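Local coordinates for peptidoglycan recognition protein SA CG11709-PA (Drosophila melanogaster, PDB 1SXR) that recognises peptidoglycan of Gram-positive bacteria and thereby switches on the Toll pathway of insect innate immunity, at residues L147-Q152 with N165-W170. Residues are numbered along the deposited sequence; the frame is centred on the assembly and turned at random.
Sequences LIAGSQ and NEIQEW
The backbones of A149, near the end of strand 145-149, and I167, on helix 161-167, come no nearer than 7.8 Å between CA atoms, and side chains fill the gap. Apolar touching carries the contact. L147 reaches over with one branch: its CG stands anti to the backbone N (chi1 -179°), which sends CD2 to within 3.7 Å of W170 CE3 on the six-membered part of the indole. L147 CD2 meets the ring at a slant and also lies 4.2 Å from I167 CB, so that the same methyl touches both residues. I167 extends its longer branch toward the strand, where CD1 meets A149 CB at 3.8 Å and passes above the peptide leading into A149. W170 is fixed from its own segment. A type I turn from I167 to W170, closed by W170 N to I167 O, sets I167 CA against one indole face, toward its rim, while W170 NE1 donates to E166 OE2 at 3.0 Å, with the acceptor practically in the ring plane. On the strand side, Q152 folds back so that its OE1 accepts a nearly straight bond (170°) from A149 N; this oxygen also takes W173 NE1, so two N-H donors hold the amide oxygen of Q152, which ties the strand's end to the turn after it. Further out, W170 packs on L125, A128 and K129 of helix 122-137, and I167 on I40 of the neighbouring strand. Helix 161-167 and the turn that follows pack here through I167 and W170 on the outermost strand of the mixed sheet of the PGRP (amidase 2) fold, with A149 about 7 Å, side chain to side chain, from T156, a residue inferred to interact with peptidoglycan.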
loop_
_atom_site.group_PDB
_atom_site.type_symbol
_atom_site.label_atom_id
_atom_site.label_comp_id
_atom_site.label_asym_id
_atom_site.label_seq_id
_atom_site.Cartn_x
_atom_site.Cartn_y
_atom_site.Cartn_z
ATOM N N LEU A 147 8.151 8.201 5.216
ATOM C CA LEU A 147 8.039 6.868 4.613
ATOM C C LEU A 147 8.529 5.831 5.614
ATOM O O LEU A 147 9.655 5.923 6.125
ATOM C CB LEU A 147 8.900 6.802 3.342
ATOM C CG LEU A 147 8.876 5.467 2.583
ATOM C CD1 LEU A 147 7.578 5.409 1.799
ATOM C CD2 LEU A 147 10.070 5.328 1.641
ATOM N N ILE A 148 7.712 4.827 5.898
ATOM C CA ILE A 148 8.154 3.754 6.792
ATOM C C ILE A 148 7.738 2.387 6.265
ATOM O O ILE A 148 6.834 2.281 5.447
ATOM C CB ILE A 148 7.580 3.913 8.218
ATOM C CG1 ILE A 148 6.046 3.947 8.187
ATOM C CG2 ILE A 148 8.055 5.216 8.860
ATOM C CD1 ILE A 148 5.440 3.935 9.593
ATOM N N ALA A 149 8.449 1.367 6.743
ATOM C CA ALA A 149 8.074 -0.037 6.547
ATOM C C ALA A 149 7.101 -0.512 7.622
ATOM O O ALA A 149 7.194 -0.141 8.791
ATOM C CB ALA A 149 9.326 -0.921 6.575
ATOM N N GLY A 150 6.179 -1.385 7.238
ATOM C CA GLY A 150 5.268 -1.953 8.222
ATOM C C GLY A 150 5.972 -2.499 9.451
ATOM O O GLY A 150 5.505 -2.323 10.570
ATOM N N SER A 151 7.087 -3.183 9.214
ATOM C CA SER A 151 7.834 -3.865 10.268
ATOM C C SER A 151 8.374 -2.903 11.319
ATOM O O SER A 151 8.697 -3.317 12.443
ATOM C CB SER A 151 8.954 -4.707 9.656
ATOM O OG SER A 151 9.910 -3.881 9.005
ATOM N N GLN A 152 8.451 -1.624 10.968
ATOM C CA GLN A 152 8.980 -0.647 11.939
ATOM C C GLN A 152 7.985 -0.316 13.031
ATOM O O GLN A 152 8.378 0.184 14.090
ATOM C CB GLN A 152 9.406 0.643 11.236
ATOM C CG GLN A 152 10.540 0.464 10.270
ATOM C CD GLN A 152 10.923 1.774 9.618
ATOM O OE1 GLN A 152 10.611 2.018 8.453
ATOM N NE2 GLN A 152 11.599 2.652 10.389
ATOM N N ASN A 165 15.371 -3.023 3.069
ATOM C CA ASN A 165 16.697 -2.449 2.850
ATOM C C ASN A 165 16.713 -1.432 1.721
ATOM O O ASN A 165 17.433 -0.434 1.802
ATOM C CB ASN A 165 17.752 -3.536 2.626
ATOM C CG ASN A 165 18.065 -4.301 3.888
ATOM O OD1 ASN A 165 17.845 -3.807 4.996
ATOM N ND2 ASN A 165 18.573 -5.532 3.736
ATOM N N GLU A 166 15.933 -1.680 0.671
ATOM C CA GLU A 166 15.795 -0.732 -0.426
ATOM C C GLU A 166 15.114 0.572 0.008
ATOM O O GLU A 166 15.649 1.652 -0.237
ATOM C CB GLU A 166 15.083 -1.384 -1.630
ATOM C CG GLU A 166 14.676 -0.450 -2.765
ATOM C CD GLU A 166 15.853 0.152 -3.534
ATOM O OE1 GLU A 166 16.948 -0.454 -3.572
ATOM O OE2 GLU A 166 15.681 1.240 -4.119
ATOM N N ILE A 167 13.940 0.501 0.637
ATOM C CA ILE A 167 13.234 1.744 0.966
ATOM C C ILE A 167 13.985 2.609 1.988
ATOM O O ILE A 167 13.795 3.823 2.049
ATOM C CB ILE A 167 11.776 1.480 1.401
ATOM C CG1 ILE A 167 11.731 0.786 2.748
ATOM C CG2 ILE A 167 11.027 0.651 0.352
ATOM C CD1 ILE A 167 10.340 0.730 3.341
ATOM N N GLN A 168 14.855 1.999 2.782
ATOM C CA GLN A 168 15.674 2.792 3.710
ATOM C C GLN A 168 16.556 3.805 2.984
ATOM O O GLN A 168 16.988 4.796 3.571
ATOM C CB GLN A 168 16.559 1.892 4.548
ATOM C CG GLN A 168 15.848 1.124 5.610
ATOM C CD GLN A 168 16.784 0.176 6.317
ATOM O OE1 GLN A 168 17.883 0.564 6.697
ATOM N NE2 GLN A 168 16.363 -1.069 6.489
ATOM N N GLU A 169 16.816 3.560 1.710
ATOM C CA GLU A 169 17.650 4.475 0.935
ATOM C C GLU A 169 16.833 5.533 0.200
ATOM O O GLU A 169 17.392 6.381 -0.508
ATOM C CB GLU A 169 18.511 3.692 -0.050
ATOM C CG GLU A 169 19.287 2.558 0.606
ATOM C CD GLU A 169 20.303 3.061 1.613
ATOM O OE1 GLU A 169 20.847 4.168 1.400
ATOM O OE2 GLU A 169 20.552 2.360 2.620
ATOM N N TRP A 170 15.512 5.510 0.350
ATOM C CA TRP A 170 14.697 6.475 -0.368
ATOM C C TRP A 170 14.590 7.754 0.424
ATOM O O TRP A 170 14.644 7.736 1.651
ATOM C CB TRP A 170 13.286 5.936 -0.584
ATOM C CG TRP A 170 13.182 4.836 -1.561
ATOM C CD1 TRP A 170 14.202 4.085 -2.087
ATOM C CD2 TRP A 170 11.971 4.305 -2.108
ATOM N NE1 TRP A 170 13.692 3.134 -2.937
ATOM C CE2 TRP A 170 12.325 3.244 -2.966
ATOM C CE3 TRP A 170 10.614 4.626 -1.960
ATOM C CZ2 TRP A 170 11.376 2.509 -3.682
ATOM C CZ3 TRP A 170 9.670 3.882 -2.661
ATOM C CH2 TRP A 170 10.058 2.841 -3.514
#